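Local coordinates for protein DNA polymerase III beta subunit (Streptococcus pyogenes, PDB 2AVT) that probably forms a dimeric ring that encircles duplex DNA and slides along it, tethering the replicative polymerase to its template, at residues A[44-49]-A[53-58]; A[124-129]-A[239-244]; A[133-138]-A[194-199]; A[144-149]-A[206-211]; A[223-226]-A[231-234]. One frame throughout, in Å; residues are numbered along the deposited sequence.

Contact 1: residues A[44-49]-A[53-58]; sequences TLTGSN and SIENTI
Thr44 to Ser48 run antiparallel to Ser53 to Thr57 as the two arms of a tight beta hairpin, their short strand axes 4.4 Å apart at the closest point and 164° between their directions. Leu45 and Asn56 form one hydrogen-bonded pair, with 2.7 Å both from Leu45 N to Asn56 O and from Asn56 N to Leu45 O. Gly47 and Ile54 form the next, with Gly47 N 3.0 Å from Ile54 O and Ile54 N 2.8 Å from Gly47 O. Side chains alternate between two unlike faces. On one, Thr44 OG1 and Thr57 OG1 share a hydrogen bond of 2.7 Å; each threonine swings its hydroxyl anti to its own carbonyl carbon (chi1 -63° in both), which brings the oxygens together above the strands. Thr46 lies alongside Glu55, its OG1 3.3 Å from Glu55 CG, touching the aliphatic stem and not the carboxylate. Ser53 OG rests on Ser48 CB, while Ser48 OG turns to a hydrogen bond with Tyr123 OH. The other face carries Leu45, Ile54, Asn56 and Ile58, and Leu45 CD1 meets Ile58 CD1 at 4.3 Å. The hairpin is therefore amphipathic: threonine and serine suit the more polar face, whereas Leu45 and Ile58 bury apolar surface against helix 8-18, where a weak hydrogen bond from Asn56 ND2 to Ala14 O accommodates the amide.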
# COMPACT_ATOMS: atom_id res chain seq x y z
N THR A 44 23.29 18.96 9.16
CA THR A 44 22.05 18.90 9.93
C THR A 44 20.82 19.11 9.05
O THR A 44 20.73 20.10 8.31
CB THR A 44 22.06 19.94 11.06
OG1 THR A 44 23.12 19.63 11.97
CG2 THR A 44 20.74 19.93 11.81
N LEU A 45 19.90 18.16 9.15
CA LEU A 45 18.66 18.19 8.37
C LEU A 45 17.49 18.54 9.28
O LEU A 45 17.34 17.95 10.36
CB LEU A 45 18.41 16.82 7.74
CG LEU A 45 19.61 16.25 6.96
CD1 LEU A 45 19.26 14.86 6.43
CD2 LEU A 45 19.96 17.18 5.81
N THR A 46 16.67 19.50 8.85
CA THR A 46 15.51 19.91 9.64
C THR A 46 14.21 19.87 8.85
O THR A 46 14.16 20.31 7.69
CB THR A 46 15.68 21.36 10.19
OG1 THR A 46 16.85 21.45 11.00
CG2 THR A 46 14.46 21.75 11.02
N GLY A 47 13.18 19.33 9.48
CA GLY A 47 11.87 19.24 8.87
C GLY A 47 10.83 19.53 9.94
O GLY A 47 11.08 19.25 11.13
N SER A 48 9.70 20.11 9.55
CA SER A 48 8.62 20.42 10.50
C SER A 48 7.29 20.58 9.78
O SER A 48 7.25 20.95 8.60
CB SER A 48 8.93 21.68 11.31
OG SER A 48 9.02 22.81 10.47
N ASN A 49 6.21 20.30 10.50
CA ASN A 49 4.86 20.37 9.93
C ASN A 49 3.90 21.16 10.82
O ASN A 49 2.69 21.00 10.71
CB ASN A 49 4.31 18.96 9.74
CG ASN A 49 4.14 18.21 11.07
OD1 ASN A 49 4.30 18.78 12.15
ND2 ASN A 49 3.81 16.94 10.99
N SER A 53 8.87 18.89 14.89
CA SER A 53 10.05 19.34 14.18
C SER A 53 11.14 18.32 14.48
O SER A 53 11.31 17.90 15.63
CB SER A 53 10.52 20.71 14.67
OG SER A 53 9.57 21.72 14.37
N ILE A 54 11.86 17.93 13.44
CA ILE A 54 12.95 16.98 13.58
C ILE A 54 14.25 17.58 13.07
O ILE A 54 14.31 18.04 11.93
CB ILE A 54 12.69 15.68 12.80
CG1 ILE A 54 11.49 14.95 13.40
CG2 ILE A 54 13.92 14.77 12.85
CD1 ILE A 54 11.10 13.72 12.62
N GLU A 55 15.27 17.61 13.93
CA GLU A 55 16.60 18.09 13.56
C GLU A 55 17.49 16.87 13.66
O GLU A 55 17.78 16.37 14.75
CB GLU A 55 17.08 19.20 14.50
CG GLU A 55 16.53 20.58 14.15
CD GLU A 55 17.05 21.68 15.06
OE1 GLU A 55 18.23 21.72 15.39
OE2 GLU A 55 16.16 22.59 15.45
N ASN A 56 17.91 16.37 12.51
CA ASN A 56 18.73 15.17 12.44
C ASN A 56 20.09 15.49 11.84
O ASN A 56 20.20 15.97 10.70
CB ASN A 56 17.98 14.11 11.62
CG ASN A 56 18.69 12.76 11.58
OD1 ASN A 56 19.57 12.48 12.40
ND2 ASN A 56 18.30 11.92 10.64
N THR A 57 21.12 15.23 12.62
CA THR A 57 22.48 15.52 12.22
C THR A 57 23.30 14.30 11.82
O THR A 57 23.30 13.28 12.51
CB THR A 57 23.24 16.24 13.37
OG1 THR A 57 22.62 17.51 13.63
CG2 THR A 57 24.71 16.46 12.99
N ILE A 58 23.98 14.42 10.69
CA ILE A 58 24.86 13.38 10.19
C ILE A 58 26.24 13.94 10.54
O ILE A 58 26.67 14.95 9.99
CB ILE A 58 24.78 13.22 8.67
CG1 ILE A 58 23.36 12.86 8.24
CG2 ILE A 58 25.74 12.11 8.22
CD1 ILE A 58 23.16 13.01 6.75

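Contact 2: residues A[124-129]-A[239-244]; sequences PRLQEV and SFYTRL
Tyr241 holds its CG anti to the carbonyl carbon (chi1 -61°), and this raises its ring off strand 238-243 toward the loop 124-129; Leu126, with CG anti to the backbone N (chi1 -152°), extends from that loop to meet it. The two side chains cross so that one leucine methyl, Leu126 CD1, comes down over the middle of the tyrosine face. It lies 3.5 Å from the centroid of the Tyr241 ring and 13° off the ring normal, a CH-pi contact over the face. Leu126 CG follows behind, 4.0 Å from Tyr241 CE1. A second branched residue closes on the rim: Val129 CG2 reaches the ring edge in plane, 4.0 Å from Tyr241 CE2, its side chain running past the tyrosine in the opposite direction. Gln127 contributes just its backbone, with Gln127 O 4.0 Å from Tyr241 CE2 along an oblique line. The loop is thus laid across the sheet largely through side chains. Leu126 also leans on Ser53 and Glu55 of the adjoining strand 52-59, and Tyr241 packs on Leu232 of strand 230-234. Leucine suits the face because a methyl can sit over the pi cloud; valine suits the rim because it is short and branched. Between these two segments the contact, near the surface, rests on dispersion and CH-pi forces without any polar bond.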
# COMPACT_ATOMS: atom_id res chain seq x y z
N PRO A 124 10.95 29.09 9.31
CA PRO A 124 10.69 29.54 10.68
C PRO A 124 11.74 29.02 11.65
O PRO A 124 12.24 27.91 11.50
CB PRO A 124 9.31 28.96 10.97
CG PRO A 124 9.32 27.68 10.17
CD PRO A 124 9.92 28.13 8.86
N ARG A 125 12.07 29.83 12.65
CA ARG A 125 13.06 29.43 13.64
C ARG A 125 12.47 28.46 14.64
O ARG A 125 11.26 28.45 14.86
CB ARG A 125 13.61 30.66 14.35
CG ARG A 125 14.41 31.55 13.42
CD ARG A 125 14.75 32.87 14.07
NE ARG A 125 15.67 33.65 13.26
CZ ARG A 125 16.05 34.88 13.56
NH1 ARG A 125 15.58 35.47 14.66
NH2 ARG A 125 16.91 35.53 12.78
N LEU A 126 13.32 27.65 15.24
CA LEU A 126 12.86 26.67 16.22
C LEU A 126 12.61 27.35 17.56
O LEU A 126 13.38 28.21 17.99
CB LEU A 126 13.90 25.57 16.38
CG LEU A 126 13.46 24.16 16.81
CD1 LEU A 126 12.57 24.23 18.04
CD2 LEU A 126 12.73 23.49 15.66
N GLN A 127 11.52 26.97 18.22
CA GLN A 127 11.20 27.49 19.54
C GLN A 127 12.13 26.67 20.42
O GLN A 127 11.85 25.52 20.71
CB GLN A 127 9.74 27.21 19.89
CG GLN A 127 9.21 27.97 21.09
CD GLN A 127 9.29 29.47 20.91
OE1 GLN A 127 9.53 29.96 19.80
NE2 GLN A 127 9.07 30.21 21.99
N GLU A 128 13.25 27.26 20.82
CA GLU A 128 14.23 26.56 21.63
C GLU A 128 13.73 26.11 22.99
O GLU A 128 12.84 26.73 23.58
CB GLU A 128 15.46 27.45 21.79
CG GLU A 128 16.00 27.95 20.45
CD GLU A 128 17.09 28.98 20.60
OE1 GLU A 128 17.51 29.26 21.74
OE2 GLU A 128 17.53 29.53 19.56
N VAL A 129 14.30 25.02 23.49
CA VAL A 129 13.93 24.48 24.79
C VAL A 129 15.20 24.28 25.61
O VAL A 129 16.17 23.68 25.13
CB VAL A 129 13.21 23.12 24.65
CG1 VAL A 129 12.93 22.54 26.03
CG2 VAL A 129 11.91 23.30 23.89
N SER A 239 17.14 15.56 17.47
CA SER A 239 16.36 16.40 18.37
C SER A 239 14.95 16.39 17.80
O SER A 239 14.71 16.80 16.66
CB SER A 239 16.92 17.81 18.43
OG SER A 239 18.15 17.82 19.11
N PHE A 240 14.02 15.89 18.59
CA PHE A 240 12.62 15.78 18.19
C PHE A 240 11.76 16.67 19.10
O PHE A 240 11.66 16.42 20.31
CB PHE A 240 12.22 14.30 18.33
CG PHE A 240 10.84 13.98 17.83
CD1 PHE A 240 9.75 14.00 18.69
CD2 PHE A 240 10.64 13.54 16.53
CE1 PHE A 240 8.49 13.58 18.26
CE2 PHE A 240 9.38 13.13 16.10
CZ PHE A 240 8.31 13.15 16.96
N TYR A 241 11.16 17.71 18.52
CA TYR A 241 10.30 18.62 19.27
C TYR A 241 8.84 18.36 18.96
O TYR A 241 8.49 17.97 17.84
CB TYR A 241 10.57 20.08 18.92
CG TYR A 241 11.96 20.57 19.20
CD1 TYR A 241 13.02 20.21 18.38
CD2 TYR A 241 12.20 21.42 20.27
CE1 TYR A 241 14.30 20.69 18.62
CE2 TYR A 241 13.48 21.90 20.51
CZ TYR A 241 14.52 21.53 19.69
OH TYR A 241 15.79 22.01 19.93
N THR A 242 7.97 18.59 19.94
CA THR A 242 6.55 18.39 19.75
C THR A 242 5.76 19.48 20.44
O THR A 242 6.04 19.84 21.59
CB THR A 242 6.07 17.07 20.33
OG1 THR A 242 6.87 15.99 19.82
CG2 THR A 242 4.62 16.86 19.94
N ARG A 243 4.76 20.01 19.74
CA ARG A 243 3.89 21.05 20.28
C ARG A 243 2.99 20.40 21.33
O ARG A 243 2.55 19.27 21.16
CB ARG A 243 3.05 21.66 19.15
CG ARG A 243 1.81 22.43 19.57
CD ARG A 243 1.17 23.07 18.34
NE ARG A 243 -0.20 23.52 18.56
CZ ARG A 243 -1.24 22.70 18.74
NH1 ARG A 243 -2.46 23.20 18.92
NH2 ARG A 243 -1.06 21.38 18.72
N LEU A 244 2.72 21.13 22.41
CA LEU A 244 1.88 20.60 23.49
C LEU A 244 0.44 21.09 23.41
O LEU A 244 0.17 22.22 22.99
CB LEU A 244 2.46 21.00 24.85
CG LEU A 244 3.84 20.45 25.24
CD1 LEU A 244 4.21 20.97 26.61
CD2 LEU A 244 3.82 18.93 25.24

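Contact 3: residues A[133-138]-A[194-199]; sequences NPLILK and NTSADF. Unlike the reference sequence in segment 194-199: Phe199 (reference Leu).
Leu135 and Ser196 make the close part of this contact, whereas exposed Asn133 and Ala197 mark its solvent side. The buried leucine sends CD1 against the serine, 3.6 Å from Ser196 OG and 3.8 Å from Ser196 CB, a van der Waals meeting of a methyl with a hydroxymethyl group. Its second branch goes to the ring of Phe199, where Leu135 CD2 approaches Phe199 CE2 obliquely at 4.2 Å. With CG anti to the backbone N (chi1 165°), the branch point of Leu135 is sent toward segment 194-199. Phe199, a departure from the reference sequence, crosses the leucine side chain at about a right angle. The backbones come nearest at this patch too, with 6.7 Å between Leu135 CA and Ser196 CA. Beyond it the contact is loose, since Asn133 and Ala197 both stay beyond touching distance. A small, partly polar serine fits such a margin: its CB can face the leucine while its backbone remains anchored, with Ser196 O hydrogen-bonded to His172 ND1. Strand 135-138 is outermost in the sheet that also holds 221-226, where Leu135 makes backbone hydrogen bonds with Val224. Segment 194-199 leads into strand 199-204, which borders a second sheet beside 164-170; Phe199 packs on Ile167 and Leu169 there and meets the Phe226 ring, joining the margins of the two sheets.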
# COMPACT_ATOMS: atom_id res chain seq x y z
N ASN A 133 18.83 20.14 33.27
CA ASN A 133 18.04 19.19 34.06
C ASN A 133 17.21 18.25 33.19
O ASN A 133 15.98 18.34 33.15
CB ASN A 133 17.11 19.95 35.02
CG ASN A 133 17.88 20.81 35.99
OD1 ASN A 133 18.67 20.32 36.80
ND2 ASN A 133 17.65 22.12 35.92
N PRO A 134 17.87 17.32 32.51
CA PRO A 134 17.23 16.34 31.63
C PRO A 134 16.66 15.12 32.34
O PRO A 134 17.23 14.62 33.30
CB PRO A 134 18.36 15.95 30.70
CG PRO A 134 19.53 15.92 31.64
CD PRO A 134 19.34 17.19 32.44
N LEU A 135 15.51 14.67 31.85
CA LEU A 135 14.87 13.47 32.37
C LEU A 135 15.36 12.39 31.41
O LEU A 135 15.17 12.51 30.19
CB LEU A 135 13.35 13.56 32.29
CG LEU A 135 12.65 12.21 32.48
CD1 LEU A 135 12.87 11.71 33.91
CD2 LEU A 135 11.16 12.34 32.19
N ILE A 136 16.01 11.36 31.93
CA ILE A 136 16.53 10.31 31.07
C ILE A 136 15.63 9.08 31.05
O ILE A 136 15.36 8.48 32.08
CB ILE A 136 17.94 9.90 31.51
CG1 ILE A 136 18.85 11.13 31.54
CG2 ILE A 136 18.51 8.87 30.55
CD1 ILE A 136 20.29 10.80 31.84
N LEU A 137 15.16 8.71 29.86
CA LEU A 137 14.30 7.54 29.71
C LEU A 137 14.83 6.60 28.64
O LEU A 137 15.39 7.03 27.63
CB LEU A 137 12.88 7.96 29.32
CG LEU A 137 12.11 8.84 30.31
CD1 LEU A 137 10.74 9.18 29.75
CD2 LEU A 137 11.98 8.11 31.64
N LYS A 138 14.67 5.30 28.86
CA LYS A 138 15.12 4.33 27.89
C LYS A 138 14.16 4.39 26.71
O LYS A 138 12.95 4.56 26.89
CB LYS A 138 15.13 2.92 28.49
CG LYS A 138 16.16 2.74 29.60
CD LYS A 138 16.43 1.27 29.86
CE LYS A 138 17.51 1.08 30.92
NZ LYS A 138 17.82 -0.37 31.12
N ASN A 194 15.06 7.01 39.86
CA ASN A 194 15.67 8.23 40.36
C ASN A 194 14.66 9.37 40.32
O ASN A 194 13.95 9.54 39.33
CB ASN A 194 16.89 8.60 39.51
CG ASN A 194 17.96 7.54 39.55
OD1 ASN A 194 18.37 7.09 40.63
ND2 ASN A 194 18.43 7.11 38.38
N THR A 195 14.59 10.14 41.39
CA THR A 195 13.66 11.25 41.46
C THR A 195 13.98 12.30 40.40
O THR A 195 15.15 12.55 40.09
CB THR A 195 13.66 11.90 42.85
OG1 THR A 195 14.98 12.37 43.17
CG2 THR A 195 13.22 10.89 43.91
N SER A 196 12.93 12.90 39.84
CA SER A 196 13.10 13.92 38.81
C SER A 196 12.00 14.98 38.96
O SER A 196 10.93 14.70 39.50
CB SER A 196 13.02 13.27 37.42
OG SER A 196 13.32 14.21 36.40
N ALA A 197 12.28 16.19 38.49
CA ALA A 197 11.31 17.29 38.58
C ALA A 197 9.93 16.87 38.09
O ALA A 197 9.80 16.12 37.13
CB ALA A 197 11.81 18.49 37.78
N ASP A 198 8.88 17.35 38.77
CA ASP A 198 7.52 17.02 38.38
C ASP A 198 7.16 17.67 37.05
O ASP A 198 7.77 18.66 36.65
CB ASP A 198 6.52 17.48 39.46
CG ASP A 198 6.60 16.65 40.73
OD1 ASP A 198 6.55 15.41 40.64
OD2 ASP A 198 6.69 17.25 41.83
N PHE A 199 6.17 17.10 36.36
CA PHE A 199 5.72 17.62 35.07
C PHE A 199 4.31 17.11 34.83
O PHE A 199 3.89 16.11 35.42
CB PHE A 199 6.72 17.23 33.97
CG PHE A 199 6.72 15.77 33.64
CD1 PHE A 199 5.89 15.26 32.67
CD2 PHE A 199 7.58 14.90 34.32
CE1 PHE A 199 5.89 13.91 32.37
CE2 PHE A 199 7.59 13.55 34.02
CZ PHE A 199 6.74 13.06 33.05

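Contact 4: residues A[144-149]-A[206-211]; sequences SIIAET and KSLREF
Ile146 is the side chain that fills the space between two helices whose segment axes come within 9.6 Å and cross at -140°. Its apolar contacts come first. Ile146 CG2 lies 3.9 Å from Leu208 CB, and the end of its other branch, CD1, is 4.0 Å from Leu208 CD2. The same CD1 reaches Phe211 obliquely, 3.6 Å from Phe211 CD1, with the two side chains at about a right angle. An extended chain (chi2 173°) carries that methyl into the angle between the leucine and the phenylalanine. A second kind of contact is with the opposite backbone: Ile146 CD1 lies 3.5 Å from Leu208 O, so the isoleucine is packed down on the helix surface itself. Between the two segments the contact is apolar; within 144-149, Thr149 OG1 hydrogen-bonds to Ile145 O at 3.0 Å from above the carbonyl plane, which satisfies the buried hydroxyl one turn back. Phe211 also meets the rings of Phe215 and Phe233. Isoleucine suits this place because it presents two branches, CG2 to Leu208 and CD1 to both Leu208 and Phe211. The joint near the centre of the chain therefore depends on shape and dispersion, while Glu148 turns away to a salt bridge with Arg188.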
# COMPACT_ATOMS: atom_id res chain seq x y z
N SER A 144 7.24 1.59 24.42
CA SER A 144 6.26 0.67 24.99
C SER A 144 5.05 1.42 25.51
O SER A 144 3.92 0.99 25.31
CB SER A 144 6.88 -0.13 26.13
OG SER A 144 5.91 -0.97 26.72
N ILE A 145 5.31 2.54 26.18
CA ILE A 145 4.25 3.40 26.73
C ILE A 145 3.38 3.95 25.60
O ILE A 145 2.15 3.99 25.70
CB ILE A 145 4.87 4.59 27.51
CG1 ILE A 145 5.58 4.07 28.77
CG2 ILE A 145 3.80 5.60 27.84
CD1 ILE A 145 6.43 5.13 29.49
N ILE A 146 4.03 4.37 24.52
CA ILE A 146 3.34 4.92 23.36
C ILE A 146 2.41 3.92 22.68
O ILE A 146 1.24 4.21 22.46
CB ILE A 146 4.36 5.44 22.32
CG1 ILE A 146 5.14 6.61 22.92
CG2 ILE A 146 3.63 5.83 21.03
CD1 ILE A 146 6.28 7.10 22.09
N ALA A 147 2.94 2.74 22.36
CA ALA A 147 2.13 1.71 21.71
C ALA A 147 0.96 1.26 22.59
O ALA A 147 -0.00 0.68 22.09
CB ALA A 147 3.00 0.52 21.36
N GLU A 148 1.05 1.54 23.89
CA GLU A 148 -0.00 1.14 24.82
C GLU A 148 -1.06 2.21 25.08
O GLU A 148 -2.17 1.88 25.50
CB GLU A 148 0.60 0.71 26.18
CG GLU A 148 1.55 -0.47 26.11
CD GLU A 148 2.09 -0.91 27.47
OE1 GLU A 148 2.35 -0.05 28.33
OE2 GLU A 148 2.26 -2.13 27.66
N THR A 149 -0.74 3.47 24.83
CA THR A 149 -1.70 4.54 25.11
C THR A 149 -2.13 5.43 23.94
O THR A 149 -3.25 5.95 23.94
CB THR A 149 -1.17 5.46 26.21
OG1 THR A 149 0.03 6.08 25.75
CG2 THR A 149 -0.86 4.67 27.48
N LYS A 206 -0.55 11.60 17.62
CA LYS A 206 0.15 11.36 16.36
C LYS A 206 1.62 11.68 16.52
O LYS A 206 2.48 11.00 15.97
CB LYS A 206 -0.44 12.20 15.23
CG LYS A 206 0.11 11.82 13.86
CD LYS A 206 -0.66 12.47 12.73
CE LYS A 206 -0.38 11.75 11.41
NZ LYS A 206 -0.70 10.29 11.51
N SER A 207 1.91 12.73 17.28
CA SER A 207 3.29 13.14 17.50
C SER A 207 4.09 12.04 18.20
O SER A 207 5.29 11.90 17.98
CB SER A 207 3.32 14.42 18.33
OG SER A 207 2.67 15.48 17.64
N LEU A 208 3.42 11.25 19.03
CA LEU A 208 4.09 10.17 19.75
C LEU A 208 4.36 8.99 18.83
O LEU A 208 5.41 8.34 18.94
CB LEU A 208 3.24 9.72 20.95
CG LEU A 208 3.32 10.69 22.13
CD1 LEU A 208 2.40 10.25 23.25
CD2 LEU A 208 4.77 10.75 22.60
N ARG A 209 3.43 8.71 17.92
CA ARG A 209 3.63 7.62 16.96
C ARG A 209 4.88 7.92 16.12
O ARG A 209 5.64 7.02 15.77
CB ARG A 209 2.42 7.47 16.04
CG ARG A 209 1.12 7.18 16.77
CD ARG A 209 0.41 5.96 16.20
NE ARG A 209 -0.77 6.31 15.42
CZ ARG A 209 -0.76 6.89 14.22
NH1 ARG A 209 0.39 7.20 13.63
NH2 ARG A 209 -1.91 7.15 13.60
N GLU A 210 5.08 9.20 15.81
CA GLU A 210 6.24 9.60 15.02
C GLU A 210 7.54 9.42 15.82
O GLU A 210 8.59 9.14 15.25
CB GLU A 210 6.10 11.06 14.56
CG GLU A 210 4.97 11.29 13.55
CD GLU A 210 5.12 10.46 12.28
OE1 GLU A 210 6.19 10.53 11.64
OE2 GLU A 210 4.17 9.73 11.92
N PHE A 211 7.46 9.59 17.14
CA PHE A 211 8.63 9.41 18.00
C PHE A 211 9.18 8.00 17.79
O PHE A 211 10.38 7.82 17.58
CB PHE A 211 8.26 9.56 19.48
CG PHE A 211 9.37 9.18 20.42
CD1 PHE A 211 9.52 7.87 20.85
CD2 PHE A 211 10.29 10.12 20.86
CE1 PHE A 211 10.57 7.50 21.70
CE2 PHE A 211 11.34 9.76 21.71
CZ PHE A 211 11.47 8.45 22.12

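Contact 5: residues A[223-226]-A[231-234]; sequences EVFF and ILFR
The guanidinium of Arg234 has the CE2-CZ rim of Phe225 over one face and the Glu223 carboxylate at its edge. The ring stands nearly upright on it, planes 79° apart, with Phe225 CZ 3.5 Å from Arg234 NH2. In the guanidinium plane, Arg234 NH2 makes a salt bridge of 2.6 Å to the syn side of Glu223 OE1, though 34° out of the carboxylate plane; a weak second bond of 3.1 Å runs from Arg234 NE to that same oxygen. A bend at chi3 (66°) brings NE and NH2 to this partner. Arginine suits the place, being long enough to reach the cross-strand glutamate while its flat head covers the phenylalanine rim. Next along this face, Phe225 CD2 touches Leu232 CD2 at 3.8 Å. The opposite face is wholly apolar and filled by branched residues: Val224 CG1 presses on Ile231 CD1 at a tight 3.4 Å, and Ile231 CD1 also meets Phe226 CE2 at 4.0 Å. Beneath the side chains, paired backbone bonds join Glu223 to Arg234 and Phe225 to Leu232, with Phe225 N 2.8 Å from Leu232 O. This hairpin lies inside its sheet, between strands 135-138 and 238-243; helix 205-214 packs against Phe233, and Leu203 of strand 199-204 touches Ile231 and Phe233.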
# COMPACT_ATOMS: atom_id res chain seq x y z
N GLU A 223 17.08 11.97 26.14
CA GLU A 223 16.94 12.97 27.18
C GLU A 223 15.65 13.72 26.85
O GLU A 223 15.42 14.08 25.69
CB GLU A 223 18.11 13.94 27.14
CG GLU A 223 19.45 13.31 27.43
CD GLU A 223 20.58 14.32 27.38
OE1 GLU A 223 20.80 14.91 26.30
OE2 GLU A 223 21.24 14.52 28.41
N VAL A 224 14.81 13.95 27.85
CA VAL A 224 13.55 14.65 27.64
C VAL A 224 13.56 16.00 28.36
O VAL A 224 13.81 16.06 29.57
CB VAL A 224 12.35 13.81 28.18
CG1 VAL A 224 11.03 14.46 27.77
CG2 VAL A 224 12.42 12.40 27.64
N PHE A 225 13.31 17.08 27.62
CA PHE A 225 13.28 18.42 28.19
C PHE A 225 11.89 19.02 28.02
O PHE A 225 11.22 18.78 27.02
CB PHE A 225 14.31 19.32 27.51
CG PHE A 225 15.71 18.80 27.58
CD1 PHE A 225 16.52 19.11 28.66
CD2 PHE A 225 16.21 17.99 26.58
CE1 PHE A 225 17.81 18.62 28.73
CE2 PHE A 225 17.50 17.50 26.65
CZ PHE A 225 18.30 17.81 27.72
N PHE A 226 11.46 19.81 29.00
CA PHE A 226 10.14 20.42 28.93
C PHE A 226 10.16 21.94 28.90
O PHE A 226 11.08 22.58 29.41
CB PHE A 226 9.27 20.00 30.13
CG PHE A 226 9.11 18.52 30.29
CD1 PHE A 226 10.13 17.76 30.84
CD2 PHE A 226 7.92 17.90 29.94
CE1 PHE A 226 9.96 16.40 31.04
CE2 PHE A 226 7.75 16.54 30.14
CZ PHE A 226 8.77 15.78 30.69
N ILE A 231 7.79 19.84 24.14
CA ILE A 231 8.67 18.89 24.79
C ILE A 231 9.73 18.49 23.75
O ILE A 231 9.42 18.36 22.56
CB ILE A 231 7.88 17.65 25.27
CG1 ILE A 231 8.83 16.59 25.84
CG2 ILE A 231 7.06 17.08 24.14
CD1 ILE A 231 8.10 15.36 26.33
N LEU A 232 10.97 18.36 24.20
CA LEU A 232 12.07 17.99 23.33
C LEU A 232 12.63 16.62 23.72
O LEU A 232 13.00 16.41 24.88
CB LEU A 232 13.18 19.04 23.42
CG LEU A 232 14.60 18.67 22.96
CD1 LEU A 232 14.65 18.35 21.47
CD2 LEU A 232 15.53 19.82 23.28
N PHE A 233 12.65 15.70 22.77
CA PHE A 233 13.23 14.38 23.00
C PHE A 233 14.55 14.45 22.25
O PHE A 233 14.57 14.80 21.07
CB PHE A 233 12.36 13.27 22.40
CG PHE A 233 11.00 13.15 23.01
CD1 PHE A 233 9.95 13.92 22.55
CD2 PHE A 233 10.77 12.24 24.03
CE1 PHE A 233 8.70 13.78 23.09
CE2 PHE A 233 9.51 12.10 24.58
CZ PHE A 233 8.47 12.87 24.11
N ARG A 234 15.65 14.12 22.92
CA ARG A 234 16.96 14.21 22.30
C ARG A 234 17.90 13.03 22.49
O ARG A 234 18.07 12.52 23.60
CB ARG A 234 17.66 15.49 22.79
CG ARG A 234 18.92 15.83 22.02
CD ARG A 234 19.61 17.06 22.58
NE ARG A 234 20.11 16.84 23.93
CZ ARG A 234 20.80 17.74 24.63
NH1 ARG A 234 21.05 18.93 24.10
NH2 ARG A 234 21.22 17.46 25.85

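Contacts 1, 2, 3 and 5 all reach one antiparallel sheet, in which strands 42-48, 52-59, 238-243, 230-234, 221-226 and 135-138 follow side by side; contacts 1 and 5 are two of its hairpins, buried and bound by regular backbone pairing. Contact 2 instead lays a loop over the strand lying between those hairpins, at the surface and mainly by apolar touch. Contact 3, partly buried, joins the margin of this sheet to that of another. Contact 4, buried near the centre of the chain, is the helix-to-helix joint, and its Phe211 packs against Phe233 of contact 5. Polar side chains meet across contacts 1 and 5 at partly exposed residues; contacts 2 and 4 rely on hydrocarbon.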